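Local atomic coordinates of ribosomal protein uL16 3-hydroxylase (Escherichia coli, PDB entry 4CCL), a protein that hydroxylates an arginine of ribosomal protein uL16 as an iron(II)- and 2-oxoglutarate-dependent oxygenase that works as a homodimer. Residues V311-D316 against P328-L333; F268-S273 against D317-G322; K19-L24 against E166-E171; R140-G145 against E171-G176. One frame throughout, in Å; residues are numbered along the deposited sequence.

Overall arrangement
The four contacts form two pairs on opposite sides of the chain's centre. Contacts 1 and 2 belong to the ROXA-like winged helix and have centres about 12 Å apart; their adjacent strands 311-314 and 317-320 are joined by a probable hydrogen bond, L312 O to Y319 N at 2.9 Å. Contacts 3 and 4 involve the JmjC oxygenase domain, with centres about 9 Å apart. They share E171 and strand 167-173, and a salt bridge of 2.7 Å links D170 OD2 to R141 NH2. Contact 4 includes R140, inferred to bind substrate, whereas P21 of contact 3 lies about 8 Å from the iron ligand H187, side chain to side chain. Contacts 2 and 4 have centres about 36 Å apart.

Contact 1 of 4, residues V311-D316 against P328-L333; sequences VLRIGD and PHRPAL. With SO4 (sulfate ion), chain O.
R313 and R330 bring their guanidinium groups together at the start of helix 330-338, the side chains crossing at about a right angle. R330 lies over one face of the R313 guanidinium, with the two planes 50° apart. Both charges have acidic company: R313 NE forms a salt bridge with D334, and R330 NH1 makes a long ion pair with D316 OD2 at 3.6 Å. A sulfate, probably from the crystallisation liquor, adds a further anion. R330 NH2 donates to its O1 at 2.8 Å with a nearly straight bond (166°), the oxygen lying in the guanidinium plane. A weak bond from R313 NH1 to G315 O, 3.4 Å long, ties the arginine back to its own turn. A bend at chi3 (-83°) also lays the polar end of R313, at NH2, against the L333 side chain, 3.5 Å from CB, while L333 also packs on V318. The contact thus sets the start of helix 330-338 against the β-hairpin of strands 311-314 and 317-320 in the ROXA-like winged helix.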
loop_
_atom_site.group_PDB
_atom_site.type_symbol
_atom_site.label_atom_id
_atom_site.label_comp_id
_atom_site.label_asym_id
_atom_site.label_seq_id
_atom_site.Cartn_x
_atom_site.Cartn_y
_atom_site.Cartn_z
ATOM N N VAL B 311 -23.441 0.370 -9.191
ATOM C CA VAL B 311 -24.047 -0.442 -8.146
ATOM C C VAL B 311 -23.784 -1.912 -8.446
ATOM O O VAL B 311 -24.258 -2.444 -9.451
ATOM C CB VAL B 311 -25.562 -0.201 -8.055
ATOM C CG1 VAL B 311 -26.130 -0.882 -6.825
ATOM C CG2 VAL B 311 -25.855 1.288 -8.018
ATOM N N LEU B 312 -23.020 -2.566 -7.578
ATOM C CA LEU B 312 -22.557 -3.921 -7.864
ATOM C C LEU B 312 -22.829 -4.881 -6.719
ATOM O O LEU B 312 -22.696 -4.525 -5.555
ATOM C CB LEU B 312 -21.064 -3.904 -8.182
ATOM C CG LEU B 312 -20.686 -2.986 -9.345
ATOM C CD1 LEU B 312 -19.187 -2.771 -9.406
ATOM C CD2 LEU B 312 -21.208 -3.543 -10.662
ATOM N N ARG B 313 -23.207 -6.107 -7.058
ATOM C CA ARG B 313 -23.500 -7.105 -6.041
ATOM C C ARG B 313 -22.384 -8.138 -5.928
ATOM O O ARG B 313 -22.053 -8.815 -6.902
ATOM C CB ARG B 313 -24.831 -7.800 -6.336
ATOM C CG ARG B 313 -25.187 -8.876 -5.329
ATOM C CD ARG B 313 -26.410 -9.664 -5.754
ATOM N NE ARG B 313 -27.657 -8.991 -5.406
ATOM C CZ ARG B 313 -28.205 -9.018 -4.195
ATOM N NH1 ARG B 313 -27.611 -9.677 -3.210
ATOM N NH2 ARG B 313 -29.344 -8.379 -3.966
ATOM N N ILE B 314 -21.797 -8.242 -4.740
ATOM C CA ILE B 314 -20.840 -9.300 -4.451
ATOM C C ILE B 314 -21.381 -10.135 -3.300
ATOM O O ILE B 314 -21.460 -9.668 -2.162
ATOM C CB ILE B 314 -19.455 -8.736 -4.089
ATOM C CG1 ILE B 314 -19.112 -7.556 -5.001
ATOM C CG2 ILE B 314 -18.394 -9.827 -4.173
ATOM C CD1 ILE B 314 -17.629 -7.265 -5.114
ATOM N N GLY B 315 -21.744 -11.377 -3.597
ATOM C CA GLY B 315 -22.451 -12.202 -2.638
ATOM C C GLY B 315 -23.780 -11.565 -2.278
ATOM O O GLY B 315 -24.555 -11.187 -3.158
ATOM N N ASP B 316 -24.043 -11.443 -0.982
ATOM C CA ASP B 316 -25.284 -10.846 -0.498
ATOM C C ASP B 316 -25.155 -9.357 -0.168
ATOM O O ASP B 316 -26.105 -8.739 0.313
ATOM C CB ASP B 316 -25.820 -11.626 0.704
ATOM C CG ASP B 316 -26.344 -12.996 0.320
ATOM O OD1 ASP B 316 -25.548 -13.959 0.302
ATOM O OD2 ASP B 316 -27.555 -13.110 0.030
ATOM N N PRO B 328 -31.785 -6.961 4.723
ATOM C CA PRO B 328 -32.477 -8.256 4.722
ATOM C C PRO B 328 -33.382 -8.462 3.510
ATOM O O PRO B 328 -33.773 -9.598 3.242
ATOM C CB PRO B 328 -33.312 -8.216 6.010
ATOM C CG PRO B 328 -33.384 -6.777 6.390
ATOM C CD PRO B 328 -32.089 -6.184 5.934
ATOM N N HIS B 329 -33.696 -7.396 2.779
ATOM C CA HIS B 329 -34.640 -7.526 1.681
ATOM C C HIS B 329 -33.847 -7.638 0.389
ATOM O O HIS B 329 -33.257 -6.668 -0.091
ATOM C CB HIS B 329 -35.556 -6.300 1.618
ATOM C CG HIS B 329 -36.065 -5.849 2.952
ATOM N ND1 HIS B 329 -37.376 -5.997 3.339
ATOM C CD2 HIS B 329 -35.435 -5.239 3.989
ATOM C CE1 HIS B 329 -37.538 -5.507 4.557
ATOM N NE2 HIS B 329 -36.369 -5.042 4.970
ATOM N N ARG B 330 -33.836 -8.849 -0.157
ATOM C CA ARG B 330 -33.150 -9.154 -1.413
ATOM C C ARG B 330 -33.767 -8.585 -2.705
ATOM O O ARG B 330 -33.042 -8.029 -3.527
ATOM C CB ARG B 330 -32.859 -10.654 -1.539
ATOM C CG ARG B 330 -31.842 -10.982 -2.613
ATOM C CD ARG B 330 -31.527 -12.468 -2.652
ATOM N NE ARG B 330 -30.952 -12.853 -3.938
ATOM C CZ ARG B 330 -29.656 -12.800 -4.226
ATOM N NH1 ARG B 330 -28.787 -12.385 -3.315
ATOM N NH2 ARG B 330 -29.230 -13.166 -5.427
ATOM N N PRO B 331 -35.091 -8.754 -2.910
ATOM C CA PRO B 331 -35.695 -8.227 -4.143
ATOM C C PRO B 331 -35.441 -6.734 -4.337
ATOM O O PRO B 331 -35.204 -6.277 -5.459
ATOM C CB PRO B 331 -37.191 -8.473 -3.926
ATOM C CG PRO B 331 -37.248 -9.648 -3.036
ATOM C CD PRO B 331 -36.077 -9.505 -2.107
ATOM N N ALA B 332 -35.480 -5.990 -3.239
ATOM C CA ALA B 332 -35.250 -4.552 -3.266
ATOM C C ALA B 332 -33.822 -4.222 -3.690
ATOM O O ALA B 332 -33.600 -3.366 -4.551
ATOM C CB ALA B 332 -35.546 -3.956 -1.910
ATOM N N LEU B 333 -32.857 -4.902 -3.078
ATOM C CA LEU B 333 -31.450 -4.683 -3.396
ATOM C C LEU B 333 -31.154 -5.041 -4.846
ATOM O O LEU B 333 -30.417 -4.329 -5.531
ATOM C CB LEU B 333 -30.539 -5.486 -2.466
ATOM C CG LEU B 333 -30.532 -5.128 -0.978
ATOM C CD1 LEU B 333 -29.265 -5.655 -0.316
ATOM C CD2 LEU B 333 -30.673 -3.629 -0.770
HETATM S S SO4 O . -25.401 -13.542 -6.581
HETATM O O1 SO4 O . -26.601 -12.749 -6.338
HETATM O O2 SO4 O . -24.569 -13.546 -5.381
HETATM O O3 SO4 O . -25.777 -14.912 -6.917
HETATM O O4 SO4 O . -24.652 -12.960 -7.692
#

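Contact 2 of 4, residues F268-S273 against D317-G322; sequences FGEFIS and DVYANG
S273 OG is gripped from two sides of the contact: it accepts the backbone N-H of G322 at 3.0 Å and donates to G269 O of helix 263-272 at 2.6 Å. The first bond is bent, with 143° at the hydrogen; the second lies in the carbonyl plane. With chi1 at 50°, the hydroxyl sits between the backbone N and the carbonyl carbon, where it can serve both partners. Next to it Y319 lays the face of its ring on the helix. G269 CA stands 3.4 Å above the centroid of the Y319 ring, almost exactly on the normal, a CH-pi contact made possible by the absence of a side chain at this position. The contact thereby sets the end of helix 263-272 against the middle strand of the three-stranded antiparallel sheet in the ROXA-like winged helix. Strand 311-314, the neighbour of strand 317-320, continues the packing through I314, which touches both F268 and Y319. At the turn after strand 317-320 the backbones come close: G322 CA points a hydrogen at E270 O, 3.1 Å away, and N321 CA does likewise to S273 O. E270 lays its aliphatic part by the turn, CG lying 3.3 Å from G322 O.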
loop_
_atom_site.group_PDB
_atom_site.type_symbol
_atom_site.label_atom_id
_atom_site.label_comp_id
_atom_site.label_asym_id
_atom_site.label_seq_id
_atom_site.Cartn_x
_atom_site.Cartn_y
_atom_site.Cartn_z
ATOM N N PHE B 268 -12.839 -4.925 -2.243
ATOM C CA PHE B 268 -13.089 -4.879 -3.679
ATOM C C PHE B 268 -14.476 -4.332 -3.958
ATOM O O PHE B 268 -14.683 -3.632 -4.947
ATOM C CB PHE B 268 -12.910 -6.248 -4.336
ATOM C CG PHE B 268 -12.839 -6.186 -5.833
ATOM C CD1 PHE B 268 -11.683 -5.761 -6.461
ATOM C CD2 PHE B 268 -13.928 -6.541 -6.612
ATOM C CE1 PHE B 268 -11.609 -5.697 -7.834
ATOM C CE2 PHE B 268 -13.859 -6.480 -7.987
ATOM C CZ PHE B 268 -12.697 -6.056 -8.600
ATOM N N GLY B 269 -15.414 -4.649 -3.073
ATOM C CA GLY B 269 -16.757 -4.112 -3.162
ATOM C C GLY B 269 -16.732 -2.598 -3.113
ATOM O O GLY B 269 -17.350 -1.935 -3.948
ATOM N N GLU B 270 -15.997 -2.051 -2.149
ATOM C CA GLU B 270 -15.903 -0.599 -1.993
ATOM C C GLU B 270 -15.111 0.075 -3.123
ATOM O O GLU B 270 -15.365 1.230 -3.466
ATOM C CB GLU B 270 -15.295 -0.246 -0.631
ATOM C CG GLU B 270 -16.131 -0.700 0.563
ATOM C CD GLU B 270 -15.522 -0.307 1.896
ATOM O OE1 GLU B 270 -14.557 0.486 1.901
ATOM O OE2 GLU B 270 -16.008 -0.793 2.940
ATOM N N PHE B 271 -14.154 -0.650 -3.697
ATOM C CA PHE B 271 -13.289 -0.116 -4.749
ATOM C C PHE B 271 -14.028 -0.079 -6.081
ATOM O O PHE B 271 -14.307 0.992 -6.619
ATOM C CB PHE B 271 -12.014 -0.973 -4.851
ATOM C CG PHE B 271 -11.136 -0.672 -6.048
ATOM C CD1 PHE B 271 -11.043 0.603 -6.591
ATOM C CD2 PHE B 271 -10.386 -1.687 -6.622
ATOM C CE1 PHE B 271 -10.228 0.849 -7.686
ATOM C CE2 PHE B 271 -9.567 -1.445 -7.714
ATOM C CZ PHE B 271 -9.489 -0.176 -8.246
ATOM N N ILE B 272 -14.352 -1.259 -6.598
ATOM C CA ILE B 272 -14.881 -1.407 -7.952
ATOM C C ILE B 272 -16.202 -0.665 -8.190
ATOM O O ILE B 272 -16.575 -0.399 -9.333
ATOM C CB ILE B 272 -15.028 -2.905 -8.330
ATOM C CG1 ILE B 272 -15.093 -3.087 -9.849
ATOM C CG2 ILE B 272 -16.225 -3.530 -7.633
ATOM C CD1 ILE B 272 -13.806 -2.731 -10.560
ATOM N N SER B 273 -16.902 -0.320 -7.111
ATOM C CA SER B 273 -18.160 0.415 -7.224
ATOM C C SER B 273 -17.943 1.920 -7.402
ATOM O O SER B 273 -18.894 2.668 -7.625
ATOM C CB SER B 273 -19.067 0.139 -6.020
ATOM O OG SER B 273 -18.370 0.309 -4.798
ATOM N N ASP B 317 -23.978 -8.791 -0.414
ATOM C CA ASP B 317 -23.734 -7.378 -0.144
ATOM C C ASP B 317 -23.817 -6.573 -1.432
ATOM O O ASP B 317 -23.360 -7.029 -2.482
ATOM C CB ASP B 317 -22.349 -7.193 0.472
ATOM C CG ASP B 317 -22.036 -8.234 1.524
ATOM O OD1 ASP B 317 -22.891 -8.469 2.403
ATOM O OD2 ASP B 317 -20.935 -8.822 1.464
ATOM N N VAL B 318 -24.383 -5.371 -1.361
ATOM C CA VAL B 318 -24.409 -4.514 -2.544
ATOM C C VAL B 318 -23.502 -3.308 -2.290
ATOM O O VAL B 318 -23.259 -2.961 -1.145
ATOM C CB VAL B 318 -25.859 -4.130 -2.932
ATOM C CG1 VAL B 318 -25.884 -3.119 -4.062
ATOM C CG2 VAL B 318 -26.632 -5.372 -3.339
ATOM N N TYR B 319 -22.931 -2.731 -3.340
ATOM C CA TYR B 319 -22.059 -1.575 -3.182
ATOM C C TYR B 319 -22.424 -0.486 -4.178
ATOM O O TYR B 319 -22.424 -0.714 -5.389
ATOM C CB TYR B 319 -20.591 -1.975 -3.352
ATOM C CG TYR B 319 -20.127 -3.032 -2.374
ATOM C CD1 TYR B 319 -20.308 -4.382 -2.642
ATOM C CD2 TYR B 319 -19.509 -2.678 -1.182
ATOM C CE1 TYR B 319 -19.887 -5.350 -1.752
ATOM C CE2 TYR B 319 -19.083 -3.640 -0.285
ATOM C CZ TYR B 319 -19.275 -4.975 -0.574
ATOM O OH TYR B 319 -18.855 -5.942 0.312
ATOM N N ALA B 320 -22.747 0.692 -3.657
ATOM C CA ALA B 320 -23.042 1.845 -4.497
ATOM C C ALA B 320 -22.031 2.959 -4.249
ATOM O O ALA B 320 -22.016 3.561 -3.173
ATOM C CB ALA B 320 -24.456 2.346 -4.230
ATOM N N ASN B 321 -21.199 3.229 -5.253
ATOM C CA ASN B 321 -20.227 4.322 -5.202
ATOM C C ASN B 321 -19.325 4.267 -3.965
ATOM O O ASN B 321 -19.135 5.261 -3.270
ATOM C CB ASN B 321 -20.943 5.675 -5.334
ATOM C CG ASN B 321 -19.985 6.844 -5.482
ATOM O OD1 ASN B 321 -19.230 6.925 -6.450
ATOM N ND2 ASN B 321 -20.021 7.762 -4.523
ATOM N N GLY B 322 -18.783 3.085 -3.688
ATOM C CA GLY B 322 -17.852 2.917 -2.588
ATOM C C GLY B 322 -18.479 2.509 -1.269
ATOM O O GLY B 322 -17.792 2.011 -0.376
#

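Contact 3 of 4, residues K19-L24 against E166-E171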
loop_
_atom_site.group_PDB
_atom_site.type_symbol
_atom_site.label_atom_id
_atom_site.label_comp_id
_atom_site.label_asym_id
_atom_site.label_seq_id
_atom_site.Cartn_x
_atom_site.Cartn_y
_atom_site.Cartn_z
ATOM N N LYS B 19 -10.307 -10.899 -27.795
ATOM C CA LYS B 19 -9.516 -11.683 -28.739
ATOM C C LYS B 19 -9.157 -10.904 -30.001
ATOM O O LYS B 19 -7.996 -10.568 -30.225
ATOM C CB LYS B 19 -10.254 -12.971 -29.112
ATOM C CG LYS B 19 -10.680 -13.803 -27.916
ATOM C CD LYS B 19 -11.472 -15.024 -28.337
ATOM C CE LYS B 19 -12.214 -15.621 -27.151
ATOM N NZ LYS B 19 -13.302 -14.713 -26.680
ATOM N N ARG B 20 -10.168 -10.621 -30.821
ATOM C CA ARG B 20 -9.969 -9.985 -32.118
ATOM C C ARG B 20 -10.929 -8.819 -32.299
ATOM O O ARG B 20 -12.062 -8.862 -31.819
ATOM C CB ARG B 20 -10.202 -10.994 -33.245
ATOM C CG ARG B 20 -9.405 -12.282 -33.118
ATOM C CD ARG B 20 -7.911 -12.017 -33.149
ATOM N NE ARG B 20 -7.472 -11.484 -34.434
ATOM C CZ ARG B 20 -6.244 -11.031 -34.671
ATOM N NH1 ARG B 20 -5.334 -11.043 -33.708
ATOM N NH2 ARG B 20 -5.927 -10.564 -35.870
ATOM N N PRO B 21 -10.478 -7.768 -33.000
ATOM C CA PRO B 21 -11.357 -6.640 -33.309
ATOM C C PRO B 21 -12.328 -6.934 -34.445
ATOM O O PRO B 21 -12.047 -7.769 -35.304
ATOM C CB PRO B 21 -10.376 -5.542 -33.728
ATOM C CG PRO B 21 -9.213 -6.274 -34.274
ATOM C CD PRO B 21 -9.093 -7.525 -33.439
ATOM N N VAL B 22 -13.469 -6.250 -34.441
ATOM C CA VAL B 22 -14.411 -6.364 -35.550
ATOM C C VAL B 22 -15.042 -5.027 -35.890
ATOM O O VAL B 22 -15.101 -4.126 -35.058
ATOM C CB VAL B 22 -15.565 -7.355 -35.262
ATOM C CG1 VAL B 22 -15.577 -8.475 -36.290
ATOM C CG2 VAL B 22 -15.488 -7.898 -33.847
ATOM N N VAL B 23 -15.503 -4.903 -37.127
ATOM C CA VAL B 23 -16.413 -3.832 -37.482
ATOM C C VAL B 23 -17.800 -4.441 -37.513
ATOM O O VAL B 23 -18.065 -5.358 -38.290
ATOM C CB VAL B 23 -16.102 -3.226 -38.857
ATOM C CG1 VAL B 23 -17.159 -2.196 -39.228
ATOM C CG2 VAL B 23 -14.721 -2.598 -38.859
ATOM N N LEU B 24 -18.685 -3.944 -36.660
ATOM C CA LEU B 24 -20.050 -4.429 -36.657
ATOM C C LEU B 24 -20.858 -3.404 -37.428
ATOM O O LEU B 24 -21.088 -2.291 -36.953
ATOM C CB LEU B 24 -20.561 -4.545 -35.221
ATOM C CG LEU B 24 -19.641 -5.287 -34.246
ATOM C CD1 LEU B 24 -20.040 -5.013 -32.807
ATOM C CD2 LEU B 24 -19.638 -6.786 -34.525
ATOM N N GLU B 166 0.666 -1.130 -40.212
ATOM C CA GLU B 166 -0.029 -1.776 -41.312
ATOM C C GLU B 166 -1.383 -2.252 -40.807
ATOM O O GLU B 166 -1.463 -3.039 -39.864
ATOM C CB GLU B 166 0.791 -2.954 -41.832
ATOM C CG GLU B 166 0.059 -3.851 -42.808
ATOM C CD GLU B 166 0.962 -4.921 -43.385
ATOM O OE1 GLU B 166 2.195 -4.720 -43.385
ATOM O OE2 GLU B 166 0.441 -5.964 -43.834
ATOM N N ALA B 167 -2.448 -1.766 -41.435
ATOM C CA ALA B 167 -3.799 -2.011 -40.943
ATOM C C ALA B 167 -4.346 -3.385 -41.316
ATOM O O ALA B 167 -4.298 -3.784 -42.481
ATOM C CB ALA B 167 -4.743 -0.919 -41.431
ATOM N N ILE B 168 -4.848 -4.112 -40.321
ATOM C CA ILE B 168 -5.633 -5.311 -40.590
ATOM C C ILE B 168 -7.099 -4.931 -40.768
ATOM O O ILE B 168 -7.911 -5.736 -41.221
ATOM C CB ILE B 168 -5.492 -6.372 -39.478
ATOM C CG1 ILE B 168 -6.148 -5.896 -38.181
ATOM C CG2 ILE B 168 -4.030 -6.717 -39.257
ATOM C CD1 ILE B 168 -6.084 -6.912 -37.059
ATOM N N ILE B 169 -7.435 -3.700 -40.393
ATOM C CA ILE B 169 -8.751 -3.144 -40.692
ATOM C C ILE B 169 -8.602 -1.721 -41.211
ATOM O O ILE B 169 -8.055 -0.874 -40.526
ATOM C CB ILE B 169 -9.672 -3.127 -39.448
ATOM C CG1 ILE B 169 -10.054 -4.549 -39.029
ATOM C CG2 ILE B 169 -10.930 -2.314 -39.724
ATOM C CD1 ILE B 169 -10.882 -4.615 -37.760
ATOM N N ASP B 170 -9.062 -1.462 -42.430
ATOM C CA ASP B 170 -9.142 -0.089 -42.915
ATOM C C ASP B 170 -10.524 0.116 -43.525
ATOM O O ASP B 170 -10.825 -0.451 -44.575
ATOM C CB ASP B 170 -8.047 0.158 -43.961
ATOM C CG ASP B 170 -7.847 1.632 -44.273
ATOM O OD1 ASP B 170 -8.827 2.403 -44.204
ATOM O OD2 ASP B 170 -6.702 2.022 -44.590
ATOM N N GLU B 171 -11.346 0.958 -42.900
ATOM C CA GLU B 171 -12.738 1.107 -43.341
ATOM C C GLU B 171 -13.304 2.493 -43.058
ATOM O O GLU B 171 -12.780 3.232 -42.234
ATOM C CB GLU B 171 -13.647 0.052 -42.687
ATOM C CG GLU B 171 -13.368 -1.395 -43.081
ATOM C CD GLU B 171 -14.514 -2.332 -42.760
ATOM O OE1 GLU B 171 -15.675 -1.870 -42.741
ATOM O OE2 GLU B 171 -14.252 -3.532 -42.529
#
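P21 and V23 meet I169 where two edge strands of the catalytic part come side by side; its JmjC fold is the double-stranded β-helix of the cupin superfamily. Strand 22-24 borders the eight-stranded sheet and strand 167-173 borders the smaller one; the touching parts run in nearly the same direction, 15° apart, and are bridged by side chains. A classic β bulge at I168 and I169, both opposite V144, marks the corner where strand 167-173 turns. The contact is largely apolar. I169 divides its two branches: CD1 reaches P21 CB at 4.2 Å, while CG2, set anti to the backbone N by chi1 of -68°, meets V23 CG2 at 3.9 Å. I168 reaches toward the ring of P21 with CD1, and the same methyl lies 3.8 Å from R20 NH2. P21 also touches P182 and F185, and V23 touches L179. Two charged side chains join in. R20, folded back at chi2 and chi3, crosses I168 at about a right angle and directs NH2 to a salt bridge with E146. E171 and V23 approach from opposite directions, the extended glutamate placing OE1 by V23 CG1 and OE2 by V23 CG2, each 3.8 Å away.

Contact 4 of 4, residues R140-G145 against E171-G176; sequences RRWRVG and EELEPG. With SO4 (sulfate ion), chain L.
W142 and L173 meet on one face of the sheet, the leucine methyl CD2 lying 3.5 Å from W142 CD1 at the pyrrole end of the indole. W142 NE1 donates to N197, a bond that would limit rotation of the indole, and the far end of the ring, at CZ2 and CH2, borders a bound sulfate. R140, on the same face, is extended at chi2 and turns at chi3 (84°), which brings its guanidinium to the sulfate. R140 NH1 donates to sulfate O3 at 2.7 Å and also to N197; S114 holds the same anion. On the other face R141 is fully extended (chi1 180°), reaching D170 and Y190, while E172 is paired with R139. Between the faces the strands pair antiparallel: W142 and E171 form a hydrogen-bonded pair, with W142 N to E171 O at 2.9 Å and E171 N to W142 O at 3.0 Å. R140 and S114 are inferred substrate-binding residues, so the sulfate probably marks part of the substrate pocket of this JmjC double-stranded β-helix.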
loop_
_atom_site.group_PDB
_atom_site.type_symbol
_atom_site.label_atom_id
_atom_site.label_comp_id
_atom_site.label_asym_id
_atom_site.label_seq_id
_atom_site.Cartn_x
_atom_site.Cartn_y
_atom_site.Cartn_z
ATOM N N ARG B 140 -16.037 8.597 -40.575
ATOM C CA ARG B 140 -14.621 8.558 -40.242
ATOM C C ARG B 140 -13.962 7.349 -40.871
ATOM O O ARG B 140 -14.597 6.315 -41.083
ATOM C CB ARG B 140 -14.407 8.504 -38.729
ATOM C CG ARG B 140 -15.113 9.594 -37.965
ATOM C CD ARG B 140 -14.692 9.615 -36.513
ATOM N NE ARG B 140 -13.454 10.360 -36.310
ATOM C CZ ARG B 140 -12.719 10.290 -35.207
ATOM N NH1 ARG B 140 -13.089 9.494 -34.211
ATOM N NH2 ARG B 140 -11.608 11.006 -35.099
ATOM N N ARG B 141 -12.681 7.494 -41.178
ATOM C CA ARG B 141 -11.864 6.368 -41.573
ATOM C C ARG B 141 -11.217 5.811 -40.317
ATOM O O ARG B 141 -10.520 6.532 -39.599
ATOM C CB ARG B 141 -10.793 6.800 -42.570
ATOM C CG ARG B 141 -9.880 5.676 -43.029
ATOM C CD ARG B 141 -8.802 6.216 -43.947
ATOM N NE ARG B 141 -7.897 5.176 -44.424
ATOM C CZ ARG B 141 -6.825 5.415 -45.171
ATOM N NH1 ARG B 141 -6.528 6.658 -45.521
ATOM N NH2 ARG B 141 -6.050 4.414 -45.565
ATOM N N TRP B 142 -11.481 4.537 -40.049
ATOM C CA TRP B 142 -10.884 3.825 -38.932
ATOM C C TRP B 142 -9.943 2.729 -39.412
ATOM O O TRP B 142 -10.244 1.983 -40.356
ATOM C CB TRP B 142 -11.957 3.241 -38.009
ATOM C CG TRP B 142 -12.416 4.208 -36.971
ATOM C CD1 TRP B 142 -13.570 4.925 -36.976
ATOM C CD2 TRP B 142 -11.703 4.577 -35.774
ATOM N NE1 TRP B 142 -13.633 5.716 -35.852
ATOM C CE2 TRP B 142 -12.523 5.527 -35.114
ATOM C CE3 TRP B 142 -10.489 4.205 -35.217
ATOM C CZ2 TRP B 142 -12.122 6.096 -33.899
ATOM C CZ3 TRP B 142 -10.108 4.778 -34.015
ATOM C CH2 TRP B 142 -10.927 5.716 -33.371
ATOM N N ARG B 143 -8.800 2.658 -38.742
ATOM C CA ARG B 143 -7.748 1.710 -39.051
ATOM C C ARG B 143 -7.296 1.006 -37.777
ATOM O O ARG B 143 -7.088 1.643 -36.746
ATOM C CB ARG B 143 -6.566 2.419 -39.717
ATOM C CG ARG B 143 -6.912 3.081 -41.047
ATOM C CD ARG B 143 -5.731 3.838 -41.642
ATOM N NE ARG B 143 -4.634 2.948 -42.007
ATOM C CZ ARG B 143 -3.507 2.825 -41.314
ATOM N NH1 ARG B 143 -3.320 3.543 -40.215
ATOM N NH2 ARG B 143 -2.565 1.986 -41.722
ATOM N N VAL B 144 -7.173 -0.315 -37.849
ATOM C CA VAL B 144 -6.675 -1.103 -36.732
ATOM C C VAL B 144 -5.565 -2.025 -37.221
ATOM O O VAL B 144 -5.729 -2.727 -38.221
ATOM C CB VAL B 144 -7.785 -1.966 -36.100
ATOM C CG1 VAL B 144 -7.293 -2.579 -34.797
ATOM C CG2 VAL B 144 -9.039 -1.139 -35.860
ATOM N N GLY B 145 -4.437 -2.019 -36.517
ATOM C CA GLY B 145 -3.324 -2.876 -36.875
ATOM C C GLY B 145 -3.299 -4.148 -36.055
ATOM O O GLY B 145 -4.048 -4.292 -35.089
ATOM N N GLU B 171 -11.346 0.958 -42.900
ATOM C CA GLU B 171 -12.738 1.107 -43.341
ATOM C C GLU B 171 -13.304 2.493 -43.058
ATOM O O GLU B 171 -12.780 3.232 -42.234
ATOM C CB GLU B 171 -13.647 0.052 -42.687
ATOM C CG GLU B 171 -13.368 -1.395 -43.081
ATOM C CD GLU B 171 -14.514 -2.332 -42.760
ATOM O OE1 GLU B 171 -15.675 -1.870 -42.741
ATOM O OE2 GLU B 171 -14.252 -3.532 -42.529
ATOM N N GLU B 172 -14.380 2.837 -43.758
ATOM C CA GLU B 172 -15.119 4.062 -43.481
ATOM C C GLU B 172 -16.416 3.708 -42.771
ATOM O O GLU B 172 -17.208 2.912 -43.276
ATOM C CB GLU B 172 -15.436 4.801 -44.777
ATOM C CG GLU B 172 -14.221 5.169 -45.600
ATOM C CD GLU B 172 -14.593 5.655 -46.986
ATOM O OE1 GLU B 172 -15.712 5.342 -47.446
ATOM O OE2 GLU B 172 -13.772 6.356 -47.614
ATOM N N LEU B 173 -16.636 4.300 -41.605
ATOM C CA LEU B 173 -17.786 3.937 -40.781
ATOM C C LEU B 173 -19.002 4.824 -41.030
ATOM O O LEU B 173 -18.925 6.051 -40.950
ATOM C CB LEU B 173 -17.409 3.936 -39.295
ATOM C CG LEU B 173 -16.965 2.599 -38.689
ATOM C CD1 LEU B 173 -15.995 1.862 -39.596
ATOM C CD2 LEU B 173 -16.344 2.808 -37.315
ATOM N N GLU B 174 -20.121 4.187 -41.347
ATOM C CA GLU B 174 -21.382 4.886 -41.533
ATOM C C GLU B 174 -22.064 4.982 -40.171
ATOM O O GLU B 174 -21.754 4.197 -39.275
ATOM C CB GLU B 174 -22.257 4.119 -42.528
ATOM C CG GLU B 174 -21.510 3.588 -43.754
ATOM C CD GLU B 174 -21.191 4.663 -44.782
ATOM O OE1 GLU B 174 -21.416 5.856 -44.496
ATOM O OE2 GLU B 174 -20.718 4.311 -45.885
ATOM N N PRO B 175 -22.977 5.955 -39.996
ATOM C CA PRO B 175 -23.705 6.061 -38.726
ATOM C C PRO B 175 -24.414 4.761 -38.351
ATOM O O PRO B 175 -25.115 4.178 -39.179
ATOM C CB PRO B 175 -24.732 7.171 -38.995
ATOM C CG PRO B 175 -24.737 7.370 -40.488
ATOM C CD PRO B 175 -23.351 7.031 -40.929
ATOM N N GLY B 176 -24.224 4.320 -37.111
ATOM C CA GLY B 176 -24.782 3.063 -36.647
ATOM C C GLY B 176 -23.754 1.948 -36.574
ATOM O O GLY B 176 -23.965 0.945 -35.892
HETATM S S SO4 L . -11.720 9.062 -30.881
HETATM O O1 SO4 L . -13.163 8.842 -30.842
HETATM O O2 SO4 L . -11.038 8.020 -30.118
HETATM O O3 SO4 L . -11.251 9.011 -32.262
HETATM O O4 SO4 L . -11.427 10.370 -30.305
#